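Side-chain contacts in arginyl-tRNA synthetase (Campylobacter jejuni, PDB 3FNR), which catalyses the ATP-dependent attachment of L-arginine to tRNA(Arg), giving arginyl-tRNA, AMP and diphosphate: residues K128-S132 and E133-P137; V225-K228 and D229-S232; S314-C317 and D318-L321; N382-A385 and V386-A390; H411-Y414 and N415-V419. The protein carries 1 engineered substitution. All blocks are in the same frame, centred on the assembly; numbering follows the deposited sequence.

Interaction 1. Residues K128-S132 and E133-P137; sequences KEFFS and EENIP
The amide of Asn135 lies over one face of the Phe130 ring. The two planes are only 11° apart, so amide and ring are stacked. Asn135 CB forms a CH-pi contact with the ring, 3.8 Å from the ring centroid of Phe130. Asn135 CB is displaced toward the rim and comes within 3.6 Å of Phe130 CZ. The amide carbon and OD1 of Asn135 run on over CE1. Phe130 has CG anti to its own nitrogen (chi1 -173°), which brings the ring under the amide. Asn135 ND2 turns back to the backbone and donates to Phe130 O at 2.9 Å. This bond is bent, 141° at the hydrogen. Phe130 O also accepts from Ser132 N, across the inverse gamma turn centred on Phe131, so two donors grip it. The main chain adds a second link, from Asn135 N to Ser132 O at 3.1 Å. Ser132 OG packs against Glu134 CG at 3.5 Å. Asn135 sits at the N-cap position of helix 136-157, but its side chain makes no capping bond. The Phe130 ring also stacks on Phe126 of helix 113-126. One asparagine thus joins a polar and an aromatic contact, and the two together probably fix the rotation of its amide.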
loop_
_atom_site.group_PDB
_atom_site.type_symbol
_atom_site.label_atom_id
_atom_site.label_comp_id
_atom_site.label_asym_id
_atom_site.label_seq_id
_atom_site.Cartn_x
_atom_site.Cartn_y
_atom_site.Cartn_z
ATOM N N LYS A 128 3.774 13.782 37.353
ATOM C CA LYS A 128 2.629 14.678 37.582
ATOM C C LYS A 128 2.933 16.160 37.350
ATOM O O LYS A 128 2.091 16.898 36.827
ATOM C CB LYS A 128 2.119 14.470 39.012
ATOM C CG LYS A 128 0.726 15.013 39.306
ATOM C CD LYS A 128 0.127 14.309 40.520
ATOM C CE LYS A 128 0.583 14.916 41.844
ATOM N NZ LYS A 128 -0.399 15.914 42.347
ATOM N N GLU A 129 4.147 16.558 37.730
ATOM C CA GLU A 129 4.638 17.939 37.681
ATOM C C GLU A 129 4.612 18.560 36.283
ATOM O O GLU A 129 4.328 19.754 36.136
ATOM C CB GLU A 129 6.076 17.990 38.215
ATOM C CG GLU A 129 6.384 16.976 39.321
ATOM C CD GLU A 129 7.860 16.616 39.405
ATOM O OE1 GLU A 129 8.178 15.409 39.328
ATOM O OE2 GLU A 129 8.702 17.534 39.544
ATOM N N PHE A 130 4.794 17.710 35.286
ATOM C CA PHE A 130 5.020 18.107 33.910
ATOM C C PHE A 130 3.774 18.658 33.262
ATOM O O PHE A 130 3.817 19.479 32.385
ATOM C CB PHE A 130 5.472 16.886 33.156
ATOM C CG PHE A 130 5.903 17.156 31.771
ATOM C CD1 PHE A 130 7.116 17.727 31.515
ATOM C CD2 PHE A 130 5.121 16.796 30.717
ATOM C CE1 PHE A 130 7.512 17.957 30.246
ATOM C CE2 PHE A 130 5.525 17.027 29.465
ATOM C CZ PHE A 130 6.720 17.606 29.229
ATOM N N PHE A 131 2.647 18.181 33.713
ATOM C CA PHE A 131 1.387 18.362 33.001
ATOM C C PHE A 131 0.701 19.715 33.197
ATOM O O PHE A 131 -0.280 19.845 33.932
ATOM C CB PHE A 131 0.460 17.166 33.234
ATOM C CG PHE A 131 0.997 15.897 32.656
ATOM C CD1 PHE A 131 1.715 15.009 33.445
ATOM C CD2 PHE A 131 0.834 15.613 31.303
ATOM C CE1 PHE A 131 2.243 13.842 32.903
ATOM C CE2 PHE A 131 1.356 14.446 30.753
ATOM C CZ PHE A 131 2.062 13.560 31.557
ATOM N N SER A 132 1.245 20.711 32.503
ATOM C CA SER A 132 0.665 22.048 32.417
ATOM C C SER A 132 0.695 22.523 30.963
ATOM O O SER A 132 1.398 21.935 30.134
ATOM C CB SER A 132 1.421 23.028 33.328
ATOM O OG SER A 132 2.815 23.031 33.061
ATOM N N GLU A 133 -0.057 23.588 30.670
ATOM C CA GLU A 133 -0.207 24.136 29.310
ATOM C C GLU A 133 1.086 24.574 28.612
ATOM O O GLU A 133 1.125 24.659 27.383
ATOM C CB GLU A 133 -1.197 25.306 29.301
ATOM C CG GLU A 133 -2.657 24.906 29.163
ATOM C CD GLU A 133 -3.535 26.053 28.677
ATOM O OE1 GLU A 133 -3.093 26.818 27.788
ATOM O OE2 GLU A 133 -4.672 26.186 29.179
ATOM N N GLU A 134 2.130 24.853 29.390
ATOM C CA GLU A 134 3.414 25.282 28.834
ATOM C C GLU A 134 4.225 24.130 28.244
ATOM O O GLU A 134 5.101 24.348 27.405
ATOM C CB GLU A 134 4.238 26.078 29.861
ATOM C CG GLU A 134 4.699 25.299 31.085
ATOM C CD GLU A 134 5.311 26.196 32.145
ATOM O OE1 GLU A 134 6.499 25.996 32.488
ATOM O OE2 GLU A 134 4.605 27.106 32.631
ATOM N N ASN A 135 3.929 22.910 28.685
ATOM C CA ASN A 135 4.650 21.731 28.219
ATOM C C ASN A 135 3.961 20.964 27.082
ATOM O O ASN A 135 4.435 19.897 26.684
ATOM C CB ASN A 135 4.972 20.799 29.393
ATOM C CG ASN A 135 6.090 21.332 30.277
ATOM O OD1 ASN A 135 7.182 21.651 29.801
ATOM N ND2 ASN A 135 5.824 21.417 31.573
ATOM N N ILE A 136 2.856 21.514 26.566
ATOM C CA ILE A 136 2.112 20.902 25.450
ATOM C C ILE A 136 2.971 20.569 24.214
ATOM O O ILE A 136 2.929 19.426 23.765
ATOM C CB ILE A 136 0.837 21.711 25.038
ATOM C CG1 ILE A 136 -0.169 21.778 26.188
ATOM C CG2 ILE A 136 0.177 21.109 23.788
ATOM C CD1 ILE A 136 -1.328 22.719 25.931
ATOM N N PRO A 137 3.758 21.538 23.675
ATOM C CA PRO A 137 4.568 21.146 22.511
ATOM C C PRO A 137 5.729 20.196 22.814
ATOM O O PRO A 137 6.195 19.511 21.908
ATOM C CB PRO A 137 5.090 22.480 21.964
ATOM C CG PRO A 137 5.061 23.405 23.103
ATOM C CD PRO A 137 3.949 22.966 24.010
#

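Interaction 2. Residues V225-K228 and D229-S232; sequences VYHK and DKMS
Lys230 runs across two aromatic rings of the preceding turn of helix, Tyr226 and then His227. Its CB lies near the backbone oxygens of both residues. Lys230 CG sits over one face of the Tyr226 ring in a CH-pi contact, 4.0 Å from the ring centroid of Tyr226. Lys230 CD follows over the same ring and comes within 3.5 Å of Tyr226 CZ. A bend at chi3 (-61°) then carries the chain on to His227. Lys230 CE lies over one face of the imidazole, 3.8 Å from the ring centroid of His227. Lys230 NZ ends 3.3 Å from His227 NE2 and forms a salt bridge with Glu35. The polar ends of the rings also look outside: Tyr226 OH bonds to Glu73, His227 ND1 to Asp223 O and His227 NE2 to Asn240. Further along, Ser232 OG lies 2.8 Å from Lys228 O, near the end of the helix. Helix 219-231 lays Tyr226 and Lys230 on strand 31-35 of the catalytic domain, Val225 and Lys228 on helix 175-184, and His227 and Met231 on helix 250-258.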
loop_
_atom_site.group_PDB
_atom_site.type_symbol
_atom_site.label_atom_id
_atom_site.label_comp_id
_atom_site.label_asym_id
_atom_site.label_seq_id
_atom_site.Cartn_x
_atom_site.Cartn_y
_atom_site.Cartn_z
ATOM N N VAL A 225 6.622 23.103 -1.922
ATOM C CA VAL A 225 8.001 22.965 -1.406
ATOM C C VAL A 225 8.469 21.505 -1.385
ATOM O O VAL A 225 9.540 21.189 -1.899
ATOM C CB VAL A 225 8.124 23.567 0.030
ATOM C CG1 VAL A 225 9.461 23.215 0.681
ATOM C CG2 VAL A 225 7.929 25.082 0.010
ATOM N N TYR A 226 7.651 20.627 -0.804
ATOM C CA TYR A 226 7.954 19.199 -0.737
ATOM C C TYR A 226 8.059 18.588 -2.130
ATOM O O TYR A 226 9.008 17.858 -2.435
ATOM C CB TYR A 226 6.879 18.463 0.075
ATOM C CG TYR A 226 7.095 16.973 0.158
ATOM C CD1 TYR A 226 8.343 16.454 0.497
ATOM C CD2 TYR A 226 6.051 16.076 -0.086
ATOM C CE1 TYR A 226 8.560 15.095 0.566
ATOM C CE2 TYR A 226 6.259 14.698 -0.007
ATOM C CZ TYR A 226 7.519 14.222 0.317
ATOM O OH TYR A 226 7.757 12.876 0.411
ATOM N N HIS A 227 7.080 18.891 -2.972
ATOM C CA HIS A 227 7.062 18.365 -4.328
ATOM C C HIS A 227 8.230 18.847 -5.180
ATOM O O HIS A 227 8.752 18.083 -6.001
ATOM C CB HIS A 227 5.719 18.647 -4.983
ATOM C CG HIS A 227 4.678 17.631 -4.642
ATOM N ND1 HIS A 227 3.938 17.683 -3.479
ATOM C CD2 HIS A 227 4.282 16.512 -5.293
ATOM C CE1 HIS A 227 3.116 16.649 -3.440
ATOM N NE2 HIS A 227 3.305 15.924 -4.529
ATOM N N LYS A 228 8.658 20.091 -4.957
ATOM C CA LYS A 228 9.851 20.636 -5.606
ATOM C C LYS A 228 11.083 19.788 -5.278
ATOM O O LYS A 228 11.871 19.460 -6.164
ATOM C CB LYS A 228 10.087 22.087 -5.168
ATOM C CG LYS A 228 11.304 22.739 -5.839
ATOM C CD LYS A 228 11.544 24.143 -5.319
ATOM C CE LYS A 228 12.830 24.722 -5.878
ATOM N NZ LYS A 228 14.010 24.194 -5.143
ATOM N N ASP A 229 11.244 19.450 -4.001
ATOM C CA ASP A 229 12.278 18.502 -3.572
ATOM C C ASP A 229 12.121 17.128 -4.260
ATOM O O ASP A 229 13.053 16.681 -4.921
ATOM C CB ASP A 229 12.271 18.374 -2.048
ATOM C CG ASP A 229 13.247 17.308 -1.526
ATOM O OD1 ASP A 229 14.218 16.937 -2.212
ATOM O OD2 ASP A 229 13.040 16.849 -0.390
ATOM N N LYS A 230 10.957 16.485 -4.140
ATOM C CA LYS A 230 10.739 15.160 -4.784
ATOM C C LYS A 230 11.043 15.120 -6.287
ATOM O O LYS A 230 11.668 14.171 -6.774
ATOM C CB LYS A 230 9.315 14.656 -4.568
ATOM C CG LYS A 230 8.976 14.248 -3.154
ATOM C CD LYS A 230 7.679 13.440 -3.130
ATOM C CE LYS A 230 6.520 14.233 -3.654
ATOM N NZ LYS A 230 5.229 13.479 -3.580
ATOM N N MET A 231 10.613 16.149 -7.014
ATOM C CA MET A 231 10.771 16.186 -8.483
ATOM C C MET A 231 12.166 16.581 -8.964
ATOM O O MET A 231 12.467 16.506 -10.164
ATOM C CB MET A 231 9.742 17.126 -9.106
ATOM C CG MET A 231 8.304 16.699 -8.855
ATOM S SD MET A 231 7.626 15.766 -10.223
ATOM C CE MET A 231 6.963 17.137 -11.135
ATOM N N SER A 232 13.021 17.019 -8.048
ATOM C CA SER A 232 14.365 17.419 -8.451
ATOM C C SER A 232 15.372 16.434 -7.885
ATOM O O SER A 232 16.495 16.807 -7.535
ATOM C CB SER A 232 14.659 18.839 -7.959
ATOM O OG SER A 232 14.586 18.877 -6.544
#

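Interaction 3. Residues S314-C317 and D318-L321; sequences SKKC and DTHL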
loop_
_atom_site.group_PDB
_atom_site.type_symbol
_atom_site.label_atom_id
_atom_site.label_comp_id
_atom_site.label_asym_id
_atom_site.label_seq_id
_atom_site.Cartn_x
_atom_site.Cartn_y
_atom_site.Cartn_z
ATOM N N SER A 314 -8.378 -6.047 -4.880
ATOM C CA SER A 314 -9.199 -6.920 -5.721
ATOM C C SER A 314 -10.049 -6.217 -6.772
ATOM O O SER A 314 -10.641 -6.872 -7.628
ATOM C CB SER A 314 -10.085 -7.823 -4.847
ATOM O OG SER A 314 -11.039 -7.050 -4.139
ATOM N N LYS A 315 -10.121 -4.896 -6.713
ATOM C CA LYS A 315 -10.846 -4.155 -7.737
ATOM C C LYS A 315 -10.081 -2.903 -8.143
ATOM O O LYS A 315 -9.359 -2.323 -7.323
ATOM C CB LYS A 315 -12.276 -3.830 -7.265
ATOM C CG LYS A 315 -13.288 -3.416 -8.360
ATOM C CD LYS A 315 -13.707 -4.553 -9.320
ATOM C CE LYS A 315 -12.874 -4.610 -10.619
ATOM N NZ LYS A 315 -12.810 -3.320 -11.370
ATOM N N LYS A 316 -10.237 -2.516 -9.413
ATOM C CA LYS A 316 -9.625 -1.309 -9.988
ATOM C C LYS A 316 -9.694 -0.122 -9.025
ATOM O O LYS A 316 -10.752 0.159 -8.448
ATOM C CB LYS A 316 -10.286 -0.962 -11.326
ATOM C CG LYS A 316 -9.542 0.059 -12.185
ATOM C CD LYS A 316 -10.164 0.136 -13.576
ATOM C CE LYS A 316 -9.318 0.950 -14.549
ATOM N NZ LYS A 316 -9.537 2.419 -14.415
ATOM N N CYS A 317 -8.549 0.546 -8.867
ATOM C CA CYS A 317 -8.283 1.503 -7.786
ATOM C C CYS A 317 -9.244 2.689 -7.704
ATOM O O CYS A 317 -9.609 3.120 -6.608
ATOM C CB CYS A 317 -6.837 2.006 -7.880
ATOM S SG CYS A 317 -6.142 2.539 -6.289
ATOM N N ASP A 318 -9.656 3.199 -8.861
ATOM C CA ASP A 318 -10.576 4.336 -8.927
ATOM C C ASP A 318 -12.058 3.922 -9.028
ATOM O O ASP A 318 -12.920 4.740 -9.377
ATOM C CB ASP A 318 -10.175 5.317 -10.049
ATOM C CG ASP A 318 -10.021 4.644 -11.422
ATOM O OD1 ASP A 318 -9.665 5.362 -12.385
ATOM O OD2 ASP A 318 -10.246 3.418 -11.552
ATOM N N THR A 319 -12.343 2.658 -8.715
ATOM C CA THR A 319 -13.718 2.149 -8.659
ATOM C C THR A 319 -14.060 1.719 -7.227
ATOM O O THR A 319 -13.172 1.265 -6.484
ATOM C CB THR A 319 -13.942 0.962 -9.636
ATOM O OG1 THR A 319 -13.319 -0.219 -9.122
ATOM C CG2 THR A 319 -13.369 1.271 -11.021
ATOM N N HIS A 320 -15.337 1.867 -6.852
ATOM C CA HIS A 320 -15.832 1.506 -5.515
ATOM C C HIS A 320 -15.723 0.010 -5.234
ATOM O O HIS A 320 -16.132 -0.813 -6.060
ATOM C CB HIS A 320 -17.298 1.921 -5.351
ATOM C CG HIS A 320 -17.508 3.399 -5.259
ATOM N ND1 HIS A 320 -17.388 4.096 -4.076
ATOM C CD2 HIS A 320 -17.856 4.309 -6.200
ATOM C CE1 HIS A 320 -17.641 5.373 -4.294
ATOM N NE2 HIS A 320 -17.931 5.529 -5.575
ATOM N N LEU A 321 -15.196 -0.329 -4.061
ATOM C CA LEU A 321 -15.044 -1.703 -3.635
ATOM C C LEU A 321 -15.952 -1.961 -2.443
ATOM O O LEU A 321 -15.909 -1.240 -1.444
ATOM C CB LEU A 321 -13.573 -1.980 -3.286
ATOM C CG LEU A 321 -13.009 -3.391 -3.043
ATOM C CD1 LEU A 321 -12.925 -3.711 -1.563
ATOM C CD2 LEU A 321 -13.744 -4.507 -3.810
#
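The chain reverses in a type I beta turn from Lys316 to Thr319, closed by Thr319 N donating to Lys316 O at 3.0 Å. The same carbonyl takes a second bond from the side chain, Thr319 OG1 to Lys316 O at 2.7 Å. The hydroxyl donor is tilted 20° from the carbonyl plane. Thr319 OG1 stands between its own nitrogen and carbonyl carbon (chi1 74°), which turns it back to that oxygen. The other branch, Thr319 CG2, rests on Lys316 CB at 3.8 Å. The Lys316 chain is extended and bends at its last torsion. Lys316 NZ forms a salt bridge with Asp318 OD2 at 3.1 Å, on the syn lone pair. The side chains of Lys315 and Thr319 cross at about a right angle, with Lys315 CG 3.3 Å from Thr319 OG1. Lys315 CB meets Leu321 CD2 at 3.8 Å. The turn lies between helix 305-311 and strand 321-324. Arg51 of helix 50-65 hydrogen-bonds to the backbone oxygens of Lys315 and Thr319. Cys317 and Leu321 make backbone hydrogen bonds to Gln273 and Ser276 of strand 267-279.

Interaction 4. Residues N382-A385 and V386-A390; sequences NLKA and VLNDA. With SO4 (sulfate ion), chain B.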
loop_
_atom_site.group_PDB
_atom_site.type_symbol
_atom_site.label_atom_id
_atom_site.label_comp_id
_atom_site.label_asym_id
_atom_site.label_seq_id
_atom_site.Cartn_x
_atom_site.Cartn_y
_atom_site.Cartn_z
ATOM N N ASN A 382 2.422 -18.016 -17.903
ATOM C CA ASN A 382 1.889 -16.719 -18.321
ATOM C C ASN A 382 1.975 -15.619 -17.247
ATOM O O ASN A 382 1.625 -14.474 -17.526
ATOM C CB ASN A 382 0.428 -16.883 -18.751
ATOM C CG ASN A 382 -0.114 -15.670 -19.512
ATOM O OD1 ASN A 382 -1.203 -15.168 -19.208
ATOM N ND2 ASN A 382 0.644 -15.194 -20.490
ATOM N N LEU A 383 2.420 -15.964 -16.033
ATOM C CA LEU A 383 2.546 -14.992 -14.934
ATOM C C LEU A 383 3.399 -13.782 -15.321
ATOM O O LEU A 383 3.002 -12.654 -15.059
ATOM C CB LEU A 383 3.088 -15.652 -13.655
ATOM C CG LEU A 383 3.281 -14.777 -12.404
ATOM C CD1 LEU A 383 1.999 -14.094 -11.970
ATOM C CD2 LEU A 383 3.861 -15.575 -11.259
ATOM N N LYS A 384 4.534 -14.027 -15.976
ATOM C CA LYS A 384 5.441 -12.970 -16.447
ATOM C C LYS A 384 4.723 -11.884 -17.243
ATOM O O LYS A 384 4.860 -10.702 -16.936
ATOM C CB LYS A 384 6.553 -13.579 -17.303
ATOM C CG LYS A 384 7.785 -12.687 -17.470
ATOM C CD LYS A 384 8.593 -13.097 -18.695
ATOM C CE LYS A 384 10.090 -12.871 -18.504
ATOM N NZ LYS A 384 10.466 -11.542 -17.927
ATOM N N ALA A 385 3.947 -12.303 -18.247
ATOM C CA ALA A 385 3.151 -11.395 -19.073
ATOM C C ALA A 385 2.153 -10.606 -18.231
ATOM O O ALA A 385 2.027 -9.400 -18.391
ATOM C CB ALA A 385 2.411 -12.181 -20.165
ATOM N N VAL A 386 1.454 -11.302 -17.340
ATOM C CA VAL A 386 0.460 -10.682 -16.469
ATOM C C VAL A 386 1.086 -9.589 -15.600
ATOM O O VAL A 386 0.556 -8.481 -15.549
ATOM C CB VAL A 386 -0.264 -11.735 -15.596
ATOM C CG1 VAL A 386 -1.208 -11.060 -14.606
ATOM C CG2 VAL A 386 -1.047 -12.711 -16.491
ATOM N N LEU A 387 2.221 -9.898 -14.959
ATOM C CA LEU A 387 2.879 -8.959 -14.037
ATOM C C LEU A 387 3.348 -7.683 -14.736
ATOM O O LEU A 387 3.139 -6.582 -14.234
ATOM C CB LEU A 387 4.066 -9.622 -13.331
ATOM C CG LEU A 387 3.726 -10.788 -12.407
ATOM C CD1 LEU A 387 4.999 -11.366 -11.799
ATOM C CD2 LEU A 387 2.693 -10.416 -11.331
ATOM N N ASN A 388 3.972 -7.842 -15.899
ATOM C CA ASN A 388 4.417 -6.700 -16.691
ATOM C C ASN A 388 3.250 -5.839 -17.141
ATOM O O ASN A 388 3.318 -4.615 -17.093
ATOM C CB ASN A 388 5.261 -7.163 -17.879
ATOM C CG ASN A 388 6.675 -7.555 -17.468
ATOM O OD1 ASN A 388 7.523 -6.694 -17.217
ATOM N ND2 ASN A 388 6.938 -8.856 -17.403
ATOM N N ASP A 389 2.165 -6.493 -17.528
ATOM C CA ASP A 389 0.963 -5.808 -17.973
ATOM C C ASP A 389 0.291 -5.095 -16.805
ATOM O O ASP A 389 -0.209 -3.981 -16.958
ATOM C CB ASP A 389 0.002 -6.821 -18.596
ATOM C CG ASP A 389 -0.728 -6.271 -19.796
ATOM O OD1 ASP A 389 -0.385 -6.689 -20.924
ATOM O OD2 ASP A 389 -1.632 -5.419 -19.617
ATOM N N ALA A 390 0.296 -5.738 -15.637
ATOM C CA ALA A 390 -0.290 -5.155 -14.431
ATOM C C ALA A 390 0.452 -3.892 -14.006
ATOM O O ALA A 390 -0.175 -2.910 -13.627
ATOM C CB ALA A 390 -0.319 -6.163 -13.291
HETATM S S SO4 B . 12.538 -8.420 -19.169
HETATM O O1 SO4 B . 13.042 -8.159 -20.520
HETATM O O2 SO4 B . 13.540 -7.977 -18.213
HETATM O O3 SO4 B . 11.297 -7.675 -18.977
HETATM O O4 SO4 B . 12.285 -9.841 -18.970
HETATM O O HOH W 1 9.543 -9.813 -16.099
#
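Lys384 and Asn388 lie side by side one helical turn apart and point the same way. Asn388 ND2 donates to Lys384 O at 2.8 Å. Lys384 O also accepts from Asn388 N at 3.2 Å. The two donors come from opposite faces of the carbonyl plane, ND2 standing 47° out of it. Asn388 has CG anti to its carbonyl carbon (chi1 -77°), which folds the amide back along the helix. Water 1 bridges the two side chains. Water 1 accepts from Lys384 NZ at 2.7 Å and from Asn388 ND2 at 3.1 Å. Lys384 NZ also donates to O4 of the sulfate ion at 2.7 Å.

On another side of the helix, Leu383 and Leu387 meet. Leu383 CD1 packs against Leu387 CG at 3.8 Å. Val386 CG2 touches Asn382 OD1 at 3.7 Å. Backbone bonds of the regular helical kind set the spacing of all these groups. Farther out, Leu383 and Val386 rest on Tyr402 of helix 398-416, and Leu387 meets Leu62 and His65 of helix 50-65. Glu26 N and Lys28 NZ also bind the sulfate, which probably came from the crystallisation liquor. A backbone N-H and two lysines thus meet one anion here. The water, and Lys384 O with its two hydrogen bonds, link Asn388 to the lysine that reaches the ion, while the leucines face the neighbouring helices.

Interaction 5. Residues H411-Y414 and N415-V419; sequences HKFY and NENKV. With SO4 (sulfate ion), chain D.
The side-chain amide of Asn417 stacks over one face of the Phe413 ring, with the two planes 20° apart. Asn417 ND2 is the atom nearest the face, 3.3 Å above the ring plane and offset toward the CD2-CE2 rim. Asn417 ND2 also donates to Phe413 O at 2.8 Å, in a nearly straight bond of 168°. The acceptor lies in the amide plane of Asn417. With chi1 at -176°, Phe413 directs its ring away from its own nitrogen and toward the asparagine. Glu416 N donates to Phe413 O at 3.1 Å, from the opposite face of the carbonyl plane.

Tyr414 and Val419 cross at about a right angle. Val419 CG2 meets Tyr414 CE2 at 3.6 Å, obliquely to the ring. At the tip of the tyrosine, Tyr414 OH donates to sulfate O2 at 2.6 Å. Val419 N donates to sulfate O3 at 3.0 Å. Lys353 NZ and Val420 N bind the same ion. Phe413 also packs on Leu428, Leu431 and Phe432 of helix 425-445. Near the C-terminal end of helix 398-416, Asn417 thus supplies a side-chain donor to a backbone carbonyl, and the chain beyond offers backbone N-H groups to an anion, which probably came from the crystallisation liquor.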
loop_
_atom_site.group_PDB
_atom_site.type_symbol
_atom_site.label_atom_id
_atom_site.label_comp_id
_atom_site.label_asym_id
_atom_site.label_seq_id
_atom_site.Cartn_x
_atom_site.Cartn_y
_atom_site.Cartn_z
ATOM N N HIS A 411 -7.565 -26.743 -9.383
ATOM C CA HIS A 411 -8.462 -27.561 -8.585
ATOM C C HIS A 411 -9.252 -28.504 -9.470
ATOM O O HIS A 411 -9.293 -29.701 -9.206
ATOM C CB HIS A 411 -9.408 -26.691 -7.745
ATOM C CG HIS A 411 -8.777 -26.130 -6.503
ATOM N ND1 HIS A 411 -8.212 -26.927 -5.532
ATOM C CD2 HIS A 411 -8.639 -24.854 -6.067
ATOM C CE1 HIS A 411 -7.750 -26.169 -4.553
ATOM N NE2 HIS A 411 -7.993 -24.906 -4.853
ATOM N N LYS A 412 -9.840 -27.957 -10.532
ATOM C CA LYS A 412 -10.630 -28.727 -11.468
ATOM C C LYS A 412 -9.771 -29.798 -12.154
ATOM O O LYS A 412 -10.178 -30.954 -12.237
ATOM C CB LYS A 412 -11.303 -27.808 -12.487
ATOM C CG LYS A 412 -12.427 -28.489 -13.247
ATOM C CD LYS A 412 -12.627 -27.908 -14.641
ATOM C CE LYS A 412 -13.869 -28.504 -15.312
ATOM N NZ LYS A 412 -13.876 -29.997 -15.302
ATOM N N PHE A 413 -8.575 -29.428 -12.600
ATOM C CA PHE A 413 -7.655 -30.405 -13.184
ATOM C C PHE A 413 -7.328 -31.560 -12.237
ATOM O O PHE A 413 -7.432 -32.723 -12.625
ATOM C CB PHE A 413 -6.362 -29.747 -13.666
ATOM C CG PHE A 413 -5.421 -30.702 -14.353
ATOM C CD1 PHE A 413 -4.321 -31.229 -13.683
ATOM C CD2 PHE A 413 -5.645 -31.081 -15.674
ATOM C CE1 PHE A 413 -3.464 -32.119 -14.325
ATOM C CE2 PHE A 413 -4.791 -31.960 -16.324
ATOM C CZ PHE A 413 -3.706 -32.480 -15.663
ATOM N N TYR A 414 -6.932 -31.241 -11.008
ATOM C CA TYR A 414 -6.509 -32.269 -10.053
ATOM C C TYR A 414 -7.658 -33.180 -9.606
ATOM O O TYR A 414 -7.440 -34.355 -9.326
ATOM C CB TYR A 414 -5.776 -31.634 -8.870
ATOM C CG TYR A 414 -5.213 -32.597 -7.838
ATOM C CD1 TYR A 414 -5.233 -32.262 -6.495
ATOM C CD2 TYR A 414 -4.652 -33.833 -8.196
ATOM C CE1 TYR A 414 -4.733 -33.114 -5.527
ATOM C CE2 TYR A 414 -4.148 -34.703 -7.219
ATOM C CZ TYR A 414 -4.194 -34.324 -5.886
ATOM O OH TYR A 414 -3.708 -35.132 -4.887
ATOM N N ASN A 415 -8.876 -32.642 -9.578
ATOM C CA ASN A 415 -10.065 -33.423 -9.277
ATOM C C ASN A 415 -10.326 -34.486 -10.331
ATOM O O ASN A 415 -10.860 -35.559 -10.022
ATOM C CB ASN A 415 -11.295 -32.515 -9.175
ATOM C CG ASN A 415 -11.290 -31.654 -7.911
ATOM O OD1 ASN A 415 -10.423 -31.785 -7.043
ATOM N ND2 ASN A 415 -12.250 -30.751 -7.823
ATOM N N GLU A 416 -9.944 -34.180 -11.571
ATOM C CA GLU A 416 -10.268 -35.027 -12.703
ATOM C C GLU A 416 -9.094 -35.901 -13.121
ATOM O O GLU A 416 -9.214 -36.699 -14.053
ATOM C CB GLU A 416 -10.743 -34.191 -13.897
ATOM C CG GLU A 416 -11.937 -33.245 -13.643
ATOM C CD GLU A 416 -13.212 -33.938 -13.161
ATOM O OE1 GLU A 416 -13.916 -33.350 -12.309
ATOM O OE2 GLU A 416 -13.525 -35.052 -13.634
ATOM N N ASN A 417 -7.960 -35.744 -12.448
ATOM C CA ASN A 417 -6.754 -36.458 -12.838
ATOM C C ASN A 417 -6.071 -37.161 -11.674
ATOM O O ASN A 417 -5.701 -36.531 -10.682
ATOM C CB ASN A 417 -5.776 -35.529 -13.565
ATOM C CG ASN A 417 -6.266 -35.129 -14.953
ATOM O OD1 ASN A 417 -5.917 -35.754 -15.955
ATOM N ND2 ASN A 417 -7.081 -34.090 -15.013
ATOM N N LYS A 418 -5.922 -38.474 -11.800
ATOM C CA LYS A 418 -5.230 -39.280 -10.804
ATOM C C LYS A 418 -3.732 -39.053 -10.962
ATOM O O LYS A 418 -3.225 -39.023 -12.082
ATOM C CB LYS A 418 -5.573 -40.757 -11.011
ATOM C CG LYS A 418 -5.718 -41.580 -9.738
ATOM C CD LYS A 418 -4.377 -42.036 -9.188
ATOM C CE LYS A 418 -4.497 -43.368 -8.472
ATOM N NZ LYS A 418 -4.224 -44.507 -9.393
ATOM N N VAL A 419 -3.020 -38.896 -9.849
ATOM C CA VAL A 419 -1.599 -38.539 -9.911
ATOM C C VAL A 419 -0.668 -39.637 -9.412
ATOM O O VAL A 419 0.079 -40.212 -10.206
ATOM C CB VAL A 419 -1.319 -37.182 -9.205
ATOM C CG1 VAL A 419 0.180 -36.856 -9.191
ATOM C CG2 VAL A 419 -2.092 -36.066 -9.900
HETATM S S SO4 D . -4.087 -38.670 -6.243
HETATM O O1 SO4 D . -2.735 -39.115 -6.530
HETATM O O2 SO4 D . -4.029 -37.662 -5.190
HETATM O O3 SO4 D . -4.706 -38.117 -7.439
HETATM O O4 SO4 D . -4.885 -39.806 -5.806
#

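Overall arrangement
From the N terminus the five contacts follow one another in series. Each is local, so none nests in or crosses another. Interaction 1 closes the loop between helices 113-126 and 136-157, at the periphery of the chain. Interaction 2 lies on the last turns of helix 219-231, and interaction 3 closes the turn leading into strand 321-324. All three belong to the catalytic domain. Interactions 4 and 5 belong to the DALR anticodon-binding domain, on the successive helices 383-393 and 398-416. Helix 50-65 links the two domains: it meets interaction 3 through Arg51 and interaction 4 through Leu62 and His65. Centres of interactions 3 and 4 are about 19 Å apart, those of 1 and 5 about 69 Å.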